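Local coordinates for titin (Homo sapiens, PDB 5JDD), which forms part of the elastic I-band filament of muscle as a tandem of immunoglobulin domains, probably acting as a molecular spring, at residues A[68-73]-A[86-91]; A[25-30]-A[56-61]; A[193-198]-A[237-242]. All coordinates share one frame; numbering follows the deposited sequence. Where two conformers were deposited one is given.

How the contacts relate
Contacts 1 and 2 lie in the first immunoglobulin domain, one in each sheet of its sandwich, with centres about 22 Å apart; they meet in the core where Tyr73 CD2 packs 3.7 Å from Leu60 CD2. Contact 3 sits in the third domain, its centre about 94 Å from that of contact 2. Contact 2 pairs strands B and E regularly, whereas contact 3 joins the start of the equivalent B to the E-F loop, at the other end of the pair, by a single backbone hydrogen bond. Contact 1 joins F to G, with three buried residues of six. All three are partly buried; contact 3 has the largest share of exposed residues, three of its six touching.

Contact 1 of 3, residues A[68-73]-A[86-91]; sequences SDAGEY and LFVETL
The phenol ring of Tyr73 lies alongside the side chain of Leu86, both pointing the same way, and CE1 approaches Leu86 CB obliquely at 4.0 Å. The ring of His38 stacks on that of Tyr73, whereas Phe23 meets it with the two planes at about 30°. At the ring edge, in plane, sits the backbone carbonyl of Asp69: Tyr73 OH donates to Asp69 O at 2.7 Å, striking a lone pair with a C=O...donor angle of 128°. A tyrosine on strand F tied back to the carbonyl four residues earlier is a tyrosine corner, a signature of Greek-key sandwiches, and here it falls within the Asp-x-Gly-x-Tyr sequence of immunoglobulin domains. Asp69 contributes again through OD2, which is salt-bridged to Lys48 and also accepts from Ser66 N.

Gly71 and Leu86 exchange two backbone bonds where strands F and G pair. Gly71 N donates to Leu86 O (3.0 Å), and Leu86 N returns to Gly71 O (2.9 Å), an antiparallel hydrogen-bonded pair. At the backbone angles of Gly71 a CB would collide with the carbonyl O of Ala70, which calls for glycine as the chain enters the strand. Leu86 CG stands anti to its own N (chi1 171°), and this torsion and the next together bring CD2 to within 3.5 Å of Asp69 O. Further along, Val88 CG2 touches Ala70 CB at 3.9 Å.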
ATOM      1  N   SER A  68       7.474 -27.491  -2.417  1.00 17.77           N
ATOM      2  CA  SER A  68       8.164 -28.745  -2.730  1.00 18.90           C
ATOM      3  C   SER A  68       7.261 -29.980  -2.607  1.00 21.20           C
ATOM      4  O   SER A  68       7.591 -31.056  -3.120  1.00 21.09           O
ATOM      5  CB  SER A  68       9.416 -28.908  -1.864  1.00 20.66           C
ATOM      6  OG  SER A  68       9.083 -29.006  -0.492  1.00 27.12           O
ATOM      7  N   ASP A  69       6.118 -29.831  -1.939  1.00 14.05           N
ATOM      8  CA  ASP A  69       5.175 -30.938  -1.794  1.00 11.24           C
ATOM      9  C   ASP A  69       4.275 -31.090  -3.015  1.00 12.77           C
ATOM     10  O   ASP A  69       3.535 -32.068  -3.136  1.00 14.59           O
ATOM     11  CB  ASP A  69       4.295 -30.740  -0.565  1.00 14.38           C
ATOM     12  CG  ASP A  69       5.074 -30.790   0.722  1.00 18.53           C
ATOM     13  OD1 ASP A  69       5.864 -31.739   0.916  1.00 18.12           O
ATOM     14  OD2 ASP A  69       4.901 -29.870   1.543  1.00 16.79           O
ATOM     15  N   ALA A  70       4.334 -30.120  -3.923  1.00 12.88           N
ATOM     16  CA  ALA A  70       3.517 -30.196  -5.123  1.00 13.34           C
ATOM     17  C   ALA A  70       3.887 -31.422  -5.943  1.00 16.23           C
ATOM     18  O   ALA A  70       5.019 -31.912  -5.891  1.00 17.55           O
ATOM     19  CB  ALA A  70       3.671 -28.936  -5.949  1.00 13.08           C
ATOM     20  N   GLY A  71       2.917 -31.932  -6.684  1.00 11.44           N
ATOM     21  CA  GLY A  71       3.182 -33.010  -7.616  1.00 13.07           C
ATOM     22  C   GLY A  71       2.255 -34.190  -7.440  1.00 15.88           C
ATOM     23  O   GLY A  71       1.210 -34.096  -6.799  1.00 13.48           O
ATOM     24  N   GLU A  72       2.643 -35.320  -8.016  1.00 13.16           N
ATOM     25  CA  GLU A  72       1.761 -36.475  -8.094  1.00 11.94           C
ATOM     26  C   GLU A  72       2.004 -37.460  -6.958  1.00 12.07           C
ATOM     27  O   GLU A  72       3.149 -37.817  -6.655  1.00 13.59           O
ATOM     28  CB  GLU A  72       1.948 -37.170  -9.441  1.00 14.66           C
ATOM     29  CG  GLU A  72       0.905 -38.227  -9.774  1.00 16.83           C
ATOM     30  CD  GLU A  72       0.928 -38.586 -11.248  1.00 18.04           C
ATOM     31  OE1 GLU A  72       1.965 -39.113 -11.715  1.00 22.67           O
ATOM     32  OE2 GLU A  72      -0.082 -38.324 -11.939  1.00 21.19           O
ATOM     33  N   TYR A  73       0.916 -37.879  -6.325  1.00 11.85           N
ATOM     34  CA  TYR A  73       0.954 -38.861  -5.255  1.00 12.88           C
ATOM     35  C   TYR A  73       0.262 -40.123  -5.736  1.00 13.25           C
ATOM     36  O   TYR A  73      -0.758 -40.048  -6.421  1.00 15.79           O
ATOM     37  CB  TYR A  73       0.266 -38.292  -4.009  1.00 11.50           C
ATOM     38  CG  TYR A  73       1.082 -37.201  -3.363  1.00 11.17           C
ATOM     39  CD1 TYR A  73       1.100 -35.909  -3.883  1.00 11.90           C
ATOM     40  CD2 TYR A  73       1.862 -37.471  -2.256  1.00 11.62           C
ATOM     41  CE1 TYR A  73       1.872 -34.920  -3.303  1.00 11.79           C
ATOM     42  CE2 TYR A  73       2.632 -36.493  -1.661  1.00 11.23           C
ATOM     43  CZ  TYR A  73       2.634 -35.213  -2.189  1.00 11.92           C
ATOM     44  OH  TYR A  73       3.410 -34.232  -1.611  1.00 14.66           O
ATOM     45  N   LEU A  86      -1.249 -32.760  -6.148  1.00  9.44           N
ATOM     46  CA  LEU A  86      -1.364 -31.580  -5.301  1.00  9.22           C
ATOM     47  C   LEU A  86      -0.822 -30.376  -6.061  1.00 10.47           C
ATOM     48  O   LEU A  86       0.316 -30.401  -6.541  1.00 12.41           O
ATOM     49  CB  LEU A  86      -0.558 -31.765  -4.009  1.00 10.67           C
ATOM     50  CG  LEU A  86      -0.407 -30.527  -3.109  1.00 11.64           C
ATOM     51  CD1 LEU A  86      -1.740 -30.039  -2.568  1.00 12.72           C
ATOM     52  CD2 LEU A  86       0.538 -30.804  -1.955  1.00 13.15           C
ATOM     53  N   PHE A  87      -1.636 -29.332  -6.174  1.00  9.18           N
ATOM     54  CA  PHE A  87      -1.183 -28.050  -6.690  1.00 10.61           C
ATOM     55  C   PHE A  87      -1.137 -27.081  -5.526  1.00 12.18           C
ATOM     56  O   PHE A  87      -2.127 -26.918  -4.798  1.00 12.36           O
ATOM     57  CB  PHE A  87      -2.152 -27.557  -7.765  1.00 11.46           C
ATOM     58  CG  PHE A  87      -2.196 -28.436  -8.977  1.00 13.60           C
ATOM     59  CD1 PHE A  87      -1.221 -28.325  -9.953  1.00 14.52           C
ATOM     60  CD2 PHE A  87      -3.197 -29.382  -9.129  1.00 13.39           C
ATOM     61  CE1 PHE A  87      -1.244 -29.135 -11.081  1.00 17.34           C
ATOM     62  CE2 PHE A  87      -3.230 -30.206 -10.251  1.00 19.23           C
ATOM     63  CZ  PHE A  87      -2.243 -30.080 -11.227  1.00 16.20           C
ATOM     64  N   VAL A  88       0.019 -26.453  -5.334  1.00 11.12           N
ATOM     65  CA  VAL A  88       0.211 -25.529  -4.219  1.00 12.06           C
ATOM     66  C   VAL A  88       0.136 -24.102  -4.728  1.00 15.25           C
ATOM     67  O   VAL A  88       1.002 -23.665  -5.485  1.00 16.33           O
ATOM     68  CB  VAL A  88       1.569 -25.760  -3.529  1.00 11.06           C
ATOM     69  CG1 VAL A  88       1.755 -24.804  -2.349  1.00 12.12           C
ATOM     70  CG2 VAL A  88       1.699 -27.205  -3.056  1.00 14.20           C
ATOM     71  N   GLU A  89      -0.904 -23.369  -4.334  1.00 13.75           N
ATOM     72  CA  GLU A  89      -0.986 -21.963  -4.703  1.00 11.93           C
ATOM     73  C   GLU A  89      -0.078 -21.172  -3.762  1.00 12.13           C
ATOM     74  O   GLU A  89      -0.022 -21.455  -2.563  1.00 15.15           O
ATOM     75  CB  GLU A  89      -2.435 -21.444  -4.680  1.00 14.14           C
ATOM     76  CG  GLU A  89      -3.314 -22.083  -5.763  1.00 17.83           C
ATOM     77  CD  GLU A  89      -4.644 -21.377  -5.983  1.00 24.18           C
ATOM     78  OE1 GLU A  89      -4.964 -20.419  -5.248  1.00 21.95           O
ATOM     79  OE2 GLU A  89      -5.385 -21.796  -6.902  1.00 25.48           O
ATOM     80  N   THR A  90       0.668 -20.220  -4.305  1.00 12.62           N
ATOM     81  CA  THR A  90       1.497 -19.361  -3.486  1.00 14.46           C
ATOM     82  C   THR A  90       0.979 -17.938  -3.583  1.00 13.62           C
ATOM     83  O   THR A  90       0.380 -17.556  -4.593  1.00 17.05           O
ATOM     84  CB  THR A  90       2.961 -19.390  -3.945  1.00 24.96           C
ATOM     85  OG1 THR A  90       3.044 -18.872  -5.279  1.00 35.16           O
ATOM     86  CG2 THR A  90       3.503 -20.808  -3.905  1.00 20.85           C
ATOM     87  N   LEU A  91       1.206 -17.156  -2.535  1.00 12.06           N
ATOM     88  CA  LEU A  91       0.819 -15.746  -2.539  1.00  9.78           C
ATOM     89  C   LEU A  91       1.781 -14.987  -3.431  1.00 14.45           C
ATOM     90  O   LEU A  91       3.000 -15.083  -3.265  1.00 17.39           O
ATOM     91  CB  LEU A  91       0.894 -15.175  -1.134  1.00 11.67           C
ATOM     92  CG  LEU A  91       0.004 -15.825  -0.071  1.00 13.22           C
ATOM     93  CD1 LEU A  91       0.210 -15.173   1.289  1.00 16.82           C
ATOM     94  CD2 LEU A  91      -1.470 -15.779  -0.458  1.00 15.43           C
TER

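Contact 2 of 3, residues A[25-30]-A[56-61]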
ATOM      1  N   VAL A  25      -8.019 -42.919  -0.372  1.00 13.10           N
ATOM      2  CA  VAL A  25      -8.437 -44.041  -1.213  1.00 10.58           C
ATOM      3  C   VAL A  25      -9.290 -44.981  -0.373  1.00 10.41           C
ATOM      4  O   VAL A  25      -8.989 -45.208   0.806  1.00 13.68           O
ATOM      5  CB  VAL A  25      -7.222 -44.770  -1.854  1.00 12.48           C
ATOM      6  CG1 VAL A  25      -6.274 -45.301  -0.789  1.00 14.86           C
ATOM      7  CG2 VAL A  25      -7.669 -45.891  -2.790  1.00 12.46           C
ATOM      8  N   SER A  26     -10.385 -45.482  -0.940  1.00 11.06           N
ATOM      9  CA  SER A  26     -11.190 -46.469  -0.229  1.00 10.11           C
ATOM     10  C   SER A  26     -11.244 -47.763  -1.012  1.00 14.12           C
ATOM     11  O   SER A  26     -11.231 -47.767  -2.256  1.00 14.45           O
ATOM     12  CB  SER A  26     -12.595 -45.949   0.080  1.00 16.87           C
ATOM     13  OG  SER A  26     -13.488 -46.198  -0.992  1.00 21.72           O
ATOM     14  N   VAL A  27     -11.301 -48.865  -0.279  1.00 12.99           N
ATOM     15  CA  VAL A  27     -11.262 -50.182  -0.893  1.00 12.59           C
ATOM     16  C   VAL A  27     -12.448 -51.033  -0.454  1.00 13.23           C
ATOM     17  O   VAL A  27     -13.269 -50.598   0.362  1.00 14.87           O
ATOM     18  CB  VAL A  27      -9.916 -50.902  -0.594  1.00 13.61           C
ATOM     19  CG1 VAL A  27      -8.772 -50.135  -1.221  1.00 16.56           C
ATOM     20  CG2 VAL A  27      -9.673 -51.035   0.917  1.00 14.43           C
ATOM     21  N   SER A  28     -12.535 -52.242  -0.993  1.00 14.96           N
ATOM     22  CA  SER A  28     -13.700 -53.088  -0.768  1.00 14.39           C
ATOM     23  C   SER A  28     -13.621 -53.893   0.521  1.00 18.32           C
ATOM     24  O   SER A  28     -14.642 -54.406   0.996  1.00 24.54           O
ATOM     25  CB  SER A  28     -13.873 -54.044  -1.942  1.00 18.94           C
ATOM     26  OG  SER A  28     -12.678 -54.768  -2.178  1.00 20.27           O
ATOM     27  N   HIS A  29     -12.415 -54.033   1.068  1.00 17.15           N
ATOM     28  CA  HIS A  29     -12.192 -54.899   2.218  1.00 14.66           C
ATOM     29  C   HIS A  29     -11.531 -54.168   3.370  1.00 14.17           C
ATOM     30  O   HIS A  29     -10.800 -53.203   3.165  1.00 16.95           O
ATOM     31  CB  HIS A  29     -11.301 -56.086   1.830  1.00 19.98           C
ATOM     32  CG  HIS A  29     -11.977 -57.093   0.957  1.00 22.29           C
ATOM     33  ND1 HIS A  29     -12.368 -56.814  -0.336  1.00 20.45           N
ATOM     34  CD2 HIS A  29     -12.325 -58.381   1.188  1.00 28.16           C
ATOM     35  CE1 HIS A  29     -12.937 -57.888  -0.860  1.00 24.08           C
ATOM     36  NE2 HIS A  29     -12.921 -58.851   0.045  1.00 31.88           N
ATOM     37  N   ASP A  30     -11.802 -54.639   4.582  1.00 19.83           N
ATOM     38  CA  ASP A  30     -11.139 -54.153   5.786  0.50 21.19           C
ATOM     39  C   ASP A  30      -9.699 -54.670   5.838  1.00 23.34           C
ATOM     40  O   ASP A  30      -9.380 -55.702   5.239  1.00 24.28           O
ATOM     41  CB  ASP A  30     -11.906 -54.651   7.013  0.50 24.65           C
ATOM     42  CG  ASP A  30     -11.537 -53.911   8.283  0.50 29.54           C
ATOM     43  OD1 ASP A  30     -10.550 -53.146   8.270  0.50 27.34           O
ATOM     44  OD2 ASP A  30     -12.234 -54.107   9.302  0.50 40.49           O
ATOM     45  N   LYS A  56     -11.976 -49.551   5.728  1.00 13.95           N
ATOM     46  CA  LYS A  56     -11.814 -49.542   4.275  1.00 13.67           C
ATOM     47  C   LYS A  56     -11.192 -48.261   3.721  1.00 12.67           C
ATOM     48  O   LYS A  56     -10.960 -48.164   2.514  1.00 13.23           O
ATOM     49  CB  LYS A  56     -13.161 -49.771   3.585  1.00 13.82           C
ATOM     50  CG  LYS A  56     -13.758 -51.135   3.877  1.00 14.62           C
ATOM     51  CD  LYS A  56     -15.118 -51.303   3.203  1.00 13.78           C
ATOM     52  CE  LYS A  56     -15.731 -52.635   3.567  1.00 15.54           C
ATOM     53  NZ  LYS A  56     -17.053 -52.801   2.921  1.00 18.70           N
ATOM     54  N   VAL A  57     -10.918 -47.285   4.589  1.00 11.47           N
ATOM     55  CA  VAL A  57     -10.525 -45.952   4.137  1.00 14.24           C
ATOM     56  C   VAL A  57      -9.095 -45.631   4.530  1.00 13.67           C
ATOM     57  O   VAL A  57      -8.711 -45.773   5.695  1.00 13.48           O
ATOM     58  CB  VAL A  57     -11.455 -44.875   4.718  1.00 11.81           C
ATOM     59  CG1 VAL A  57     -11.065 -43.493   4.203  1.00 16.46           C
ATOM     60  CG2 VAL A  57     -12.901 -45.178   4.357  1.00 14.55           C
ATOM     61  N   HIS A  58      -8.311 -45.188   3.554  1.00 10.21           N
ATOM     62  CA  HIS A  58      -6.899 -44.910   3.765  1.00 10.48           C
ATOM     63  C   HIS A  58      -6.590 -43.484   3.356  1.00 10.31           C
ATOM     64  O   HIS A  58      -6.854 -43.077   2.215  1.00 13.98           O
ATOM     65  CB  HIS A  58      -6.058 -45.904   2.974  1.00 10.69           C
ATOM     66  CG  HIS A  58      -6.401 -47.321   3.278  1.00 10.49           C
ATOM     67  ND1 HIS A  58      -5.883 -47.993   4.366  1.00 15.27           N
ATOM     68  CD2 HIS A  58      -7.261 -48.178   2.679  1.00 15.06           C
ATOM     69  CE1 HIS A  58      -6.386 -49.213   4.404  1.00 15.86           C
ATOM     70  NE2 HIS A  58      -7.225 -49.352   3.392  1.00 14.42           N
ATOM     71  N   LYS A  59      -6.054 -42.724   4.301  1.00 10.26           N
ATOM     72  CA  LYS A  59      -5.733 -41.324   4.067  1.00  9.97           C
ATOM     73  C   LYS A  59      -4.250 -41.030   4.220  1.00 11.05           C
ATOM     74  O   LYS A  59      -3.569 -41.603   5.075  1.00 10.86           O
ATOM     75  CB  LYS A  59      -6.536 -40.431   5.019  1.00 15.71           C
ATOM     76  CG  LYS A  59      -8.024 -40.687   4.964  1.00 23.61           C
ATOM     77  CD  LYS A  59      -8.751 -40.077   6.148  1.00 33.42           C
ATOM     78  CE  LYS A  59      -8.598 -38.574   6.170  1.00 43.41           C
ATOM     79  NZ  LYS A  59      -9.529 -37.936   7.143  1.00 46.84           N
ATOM     80  N   LEU A  60      -3.757 -40.141   3.361  1.00 10.03           N
ATOM     81  CA  LEU A  60      -2.454 -39.509   3.510  1.00  8.44           C
ATOM     82  C   LEU A  60      -2.705 -38.037   3.778  1.00  9.44           C
ATOM     83  O   LEU A  60      -3.296 -37.340   2.952  1.00 10.27           O
ATOM     84  CB  LEU A  60      -1.637 -39.656   2.230  1.00  9.50           C
ATOM     85  CG  LEU A  60      -0.382 -38.788   2.127  1.00  9.58           C
ATOM     86  CD1 LEU A  60       0.605 -39.144   3.219  1.00 13.32           C
ATOM     87  CD2 LEU A  60       0.259 -38.955   0.755  1.00 11.20           C
ATOM     88  N   MET A  61      -2.278 -37.572   4.942  1.00 10.37           N
ATOM     89  CA  MET A  61      -2.445 -36.176   5.313  1.00 10.48           C
ATOM     90  C   MET A  61      -1.100 -35.473   5.229  1.00 12.35           C
ATOM     91  O   MET A  61      -0.083 -35.979   5.714  1.00 13.48           O
ATOM     92  CB  MET A  61      -3.030 -36.076   6.723  1.00 13.45           C
ATOM     93  CG  MET A  61      -4.338 -36.847   6.906  1.00 27.11           C
ATOM     94  SD  MET A  61      -4.883 -36.820   8.627  1.00 43.62           S
ATOM     95  CE  MET A  61      -6.095 -38.137   8.618  1.00 61.23           C
TER
HETATM   96  O   HOH W   1      -8.688 -51.698   4.148  1.00 15.08           O
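Val25 bonds both ways to His58: Val25 N donates to His58 O at 2.8 Å, and His58 N donates to Val25 O at 2.8 Å. The side chains of this hydrogen-bonded pair share the inner face, where Val25 also reaches Ala75 of the other sheet. Ser26 faces the other way, beside Val57, as a non-hydrogen-bonded pair; its CA-H points at Lys56 O, with 3.2 Å between Ser26 CA and that oxygen. Val27 N then donates to the same Lys56 O (2.9 Å, 158° at the hydrogen). With chi1 of -64°, Val27 places CG2 between its backbone N and carbonyl carbon, and this methyl comes in plane to the edge of the His58 ring, 3.9 Å from NE2, the two side chains crossing at about a right angle.

Past the strand, the chain bends over the extended aliphatic part of Lys56, whose CE passes 3.3 Å from Ser28 O. Ser28 OG bonds to His29 ND1 in the plane of that ring. One water then joins the turn to the strand: it donates to His29 O at 2.8 Å and is bonded to His58 NE2 at 2.9 Å. Since Ser53 OG bonds to ND1 of His58, both ring nitrogens have partners, which should fix the ring's rotation. The antiparallel run of 25-27 against 57-61, their directions 162° apart, is the B-E pair of an I-set immunoglobulin sandwich.

Contact 3 of 3, residues A[193-198]-A[237-242]; sequences DTITFE and RNVHFG
Val239 meets Asp193 and Ile195 where the loop after strand E passes the start of strand B, at one end of an I-set immunoglobulin sandwich. One direct hydrogen bond joins the backbones: Val239 N donates to Asp193 O at 2.9 Å, nearly straight (169° at the hydrogen). Backbone bonding between Val239 and Lys192 extends the link, while the carboxylate of Asp193 turns to Glu190, its OD2 accepting from the backbone N.

The apolar pair is Ile195 CG1 with Val239 CG1, 3.9 Å apart, the side chains crossing at about a right angle. With chi1 at 64°, Ile195 tucks CG1 between its own N and carbonyl carbon to make this touch, and Val262 of strand G packs on Val239 as well. The other methyl, Val239 CG2, lies against the carbonyl oxygen of Asp193 in van der Waals contact, 3.4 Å from Asp193 O.

Nearer the surface, Thr194 and Arg237 lie side by side: Thr194 CG2 is 4.2 Å from Arg237 CG, and the arginine chain runs on extended to NE. Asn238 N lies 3.1 Å from Asp193 O at too poor an angle to bond, and donates instead to a water 2.9 Å away.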
ATOM      1  N   ASP A 193      -7.564  52.049   1.805  1.00 12.17           N
ATOM      2  CA  ASP A 193      -7.554  51.223   0.597  1.00 10.52           C
ATOM      3  C   ASP A 193      -7.835  49.752   0.912  1.00 10.85           C
ATOM      4  O   ASP A 193      -7.586  49.271   2.025  1.00 11.31           O
ATOM      5  CB  ASP A 193      -6.193  51.272  -0.100  1.00 11.11           C
ATOM      6  CG  ASP A 193      -5.951  52.557  -0.882  1.00 16.04           C
ATOM      7  OD1 ASP A 193      -6.869  53.390  -1.032  1.00 20.03           O
ATOM      8  OD2 ASP A 193      -4.809  52.704  -1.381  1.00 14.84           O
ATOM      9  N   THR A 194      -8.327  49.037  -0.095  1.00 12.23           N
ATOM     10  CA  THR A 194      -8.315  47.578  -0.062  1.00 10.91           C
ATOM     11  C   THR A 194      -7.184  47.108  -0.970  1.00 10.01           C
ATOM     12  O   THR A 194      -7.057  47.578  -2.096  1.00 14.98           O
ATOM     13  CB  THR A 194      -9.644  47.002  -0.535  1.00 13.02           C
ATOM     14  OG1 THR A 194     -10.646  47.312   0.437  1.00 18.69           O
ATOM     15  CG2 THR A 194      -9.539  45.491  -0.686  1.00 16.72           C
ATOM     16  N   ILE A 195      -6.348  46.200  -0.470  1.00  9.92           N
ATOM     17  CA  ILE A 195      -5.163  45.760  -1.212  1.00  8.89           C
ATOM     18  C   ILE A 195      -5.196  44.262  -1.430  1.00  9.82           C
ATOM     19  O   ILE A 195      -5.859  43.538  -0.681  1.00 11.14           O
ATOM     20  CB  ILE A 195      -3.843  46.164  -0.490  1.00  9.62           C
ATOM     21  CG1 ILE A 195      -3.692  45.464   0.866  1.00 11.50           C
ATOM     22  CG2 ILE A 195      -3.811  47.670  -0.287  1.00 12.05           C
ATOM     23  CD1 ILE A 195      -2.905  44.115   0.839  1.00 12.29           C
ATOM     24  N   THR A 196      -4.472  43.795  -2.443  1.00 10.44           N
ATOM     25  CA  THR A 196      -4.383  42.361  -2.700  1.00  9.44           C
ATOM     26  C   THR A 196      -2.963  41.939  -3.061  1.00 10.10           C
ATOM     27  O   THR A 196      -2.441  42.335  -4.112  1.00 14.39           O
ATOM     28  CB  THR A 196      -5.332  41.936  -3.844  1.00 13.70           C
ATOM     29  OG1 THR A 196      -6.670  42.357  -3.548  1.00 17.36           O
ATOM     30  CG2 THR A 196      -5.301  40.419  -4.015  1.00 14.36           C
ATOM     31  N   PHE A 197      -2.341  41.140  -2.199  1.00  8.36           N
ATOM     32  CA  PHE A 197      -1.082  40.483  -2.543  1.00  9.38           C
ATOM     33  C   PHE A 197      -1.407  39.236  -3.351  1.00 11.24           C
ATOM     34  O   PHE A 197      -2.408  38.577  -3.073  1.00 11.00           O
ATOM     35  CB  PHE A 197      -0.335  40.045  -1.280  1.00 10.37           C
ATOM     36  CG  PHE A 197       0.389  41.158  -0.562  1.00  8.87           C
ATOM     37  CD1 PHE A 197       1.570  41.677  -1.077  1.00  9.75           C
ATOM     38  CD2 PHE A 197      -0.092  41.657   0.643  1.00  9.01           C
ATOM     39  CE1 PHE A 197       2.248  42.691  -0.418  1.00  9.82           C
ATOM     40  CE2 PHE A 197       0.579  42.670   1.310  1.00 11.03           C
ATOM     41  CZ  PHE A 197       1.754  43.182   0.784  1.00 11.45           C
ATOM     42  N   GLU A 198      -0.579  38.909  -4.339  1.00 11.24           N
ATOM     43  CA  GLU A 198      -0.787  37.715  -5.171  1.00 11.60           C
ATOM     44  C   GLU A 198       0.527  37.000  -5.470  1.00 10.40           C
ATOM     45  O   GLU A 198       1.540  37.646  -5.747  1.00 13.61           O
ATOM     46  CB  GLU A 198      -1.438  38.093  -6.504  1.00 14.23           C
ATOM     47  CG  GLU A 198      -2.755  38.835  -6.402  1.00 26.75           C
ATOM     48  CD  GLU A 198      -3.326  39.190  -7.762  1.00 46.34           C
ATOM     49  OE1 GLU A 198      -4.019  38.338  -8.356  1.00 55.29           O
ATOM     50  OE2 GLU A 198      -3.076  40.320  -8.237  1.00 52.08           O
ATOM     51  N   ARG A 237      -8.768  44.441   3.594  1.00  9.59           N
ATOM     52  CA  ARG A 237      -9.661  45.590   3.468  1.00 10.99           C
ATOM     53  C   ARG A 237      -9.326  46.716   4.426  1.00 12.20           C
ATOM     54  O   ARG A 237      -8.814  46.478   5.519  1.00 14.70           O
ATOM     55  CB  ARG A 237     -11.103  45.163   3.709  1.00 18.29           C
ATOM     56  CG  ARG A 237     -11.602  44.181   2.693  1.00 28.31           C
ATOM     57  CD  ARG A 237     -12.985  43.700   3.057  1.00 38.58           C
ATOM     58  NE  ARG A 237     -13.533  42.837   2.018  1.00 51.26           N
ATOM     59  CZ  ARG A 237     -14.787  42.404   2.001  1.00 60.52           C
ATOM     60  NH1 ARG A 237     -15.620  42.761   2.970  1.00 62.57           N
ATOM     61  NH2 ARG A 237     -15.208  41.623   1.016  1.00 63.60           N
ATOM     62  N   ASN A 238      -9.625  47.944   3.995  1.00 11.84           N
ATOM     63  CA  ASN A 238      -9.622  49.119   4.871  1.00 14.60           C
ATOM     64  C   ASN A 238      -8.299  49.257   5.629  1.00 12.64           C
ATOM     65  O   ASN A 238      -8.268  49.293   6.860  1.00 13.63           O
ATOM     66  CB  ASN A 238     -10.813  49.067   5.846  1.00 14.02           C
ATOM     67  CG  ASN A 238     -11.033  50.386   6.568  1.00 24.92           C
ATOM     68  OD1 ASN A 238     -10.590  51.439   6.107  1.00 25.57           O
ATOM     69  ND2 ASN A 238     -11.712  50.334   7.708  1.00 30.47           N
ATOM     70  N   VAL A 239      -7.200  49.316   4.886  1.00 11.41           N
ATOM     71  CA  VAL A 239      -5.893  49.248   5.531  1.00 12.10           C
ATOM     72  C   VAL A 239      -5.588  50.474   6.388  1.00 11.78           C
ATOM     73  O   VAL A 239      -6.050  51.595   6.122  1.00 12.61           O
ATOM     74  CB  VAL A 239      -4.743  48.985   4.529  1.00 10.70           C
ATOM     75  CG1 VAL A 239      -4.922  47.629   3.856  1.00 11.71           C
ATOM     76  CG2 VAL A 239      -4.660  50.093   3.489  1.00 11.38           C
ATOM     77  N   HIS A 240      -4.809  50.255   7.436  1.00 11.64           N
ATOM     78  CA  HIS A 240      -4.362  51.349   8.289  1.00  9.71           C
ATOM     79  C   HIS A 240      -2.901  51.100   8.647  1.00 10.59           C
ATOM     80  O   HIS A 240      -2.303  50.134   8.169  1.00 10.05           O
ATOM     81  CB  HIS A 240      -5.255  51.463   9.533  1.00 10.96           C
ATOM     82  CG  HIS A 240      -5.429  50.172  10.271  1.00 11.62           C
ATOM     83  ND1 HIS A 240      -4.382  49.508  10.873  1.00 12.81           N
ATOM     84  CD2 HIS A 240      -6.532  49.418  10.499  1.00 17.58           C
ATOM     85  CE1 HIS A 240      -4.831  48.402  11.442  1.00 13.61           C
ATOM     86  NE2 HIS A 240      -6.132  48.322  11.222  1.00 17.30           N
ATOM     87  N   PHE A 241      -2.335  51.968   9.476  1.00 12.68           N
ATOM     88  CA  PHE A 241      -0.934  51.861   9.881  1.00 10.66           C
ATOM     89  C   PHE A 241      -0.594  50.488  10.446  1.00 12.44           C
ATOM     90  O   PHE A 241       0.505  49.966  10.224  1.00 12.82           O
ATOM     91  CB  PHE A 241      -0.609  52.948  10.908  1.00 13.02           C
ATOM     92  CG  PHE A 241       0.730  52.775  11.581  1.00 12.35           C
ATOM     93  CD1 PHE A 241       1.900  53.229  10.975  1.00 13.14           C
ATOM     94  CD2 PHE A 241       0.814  52.182  12.837  1.00 11.68           C
ATOM     95  CE1 PHE A 241       3.129  53.079  11.608  1.00 15.49           C
ATOM     96  CE2 PHE A 241       2.037  52.023  13.470  1.00 13.59           C
ATOM     97  CZ  PHE A 241       3.197  52.482  12.858  1.00 15.42           C
ATOM     98  N   GLY A 242      -1.534  49.902  11.183  1.00 12.52           N
ATOM     99  CA  GLY A 242      -1.307  48.602  11.786  1.00 11.35           C
ATOM    100  C   GLY A 242      -1.074  47.509  10.762  1.00 12.77           C
ATOM    101  O   GLY A 242      -0.444  46.494  11.057  1.00 13.99           O
TER
HETATM  102  O   HOH W   2     -11.031  49.272   1.822  1.00 21.56           O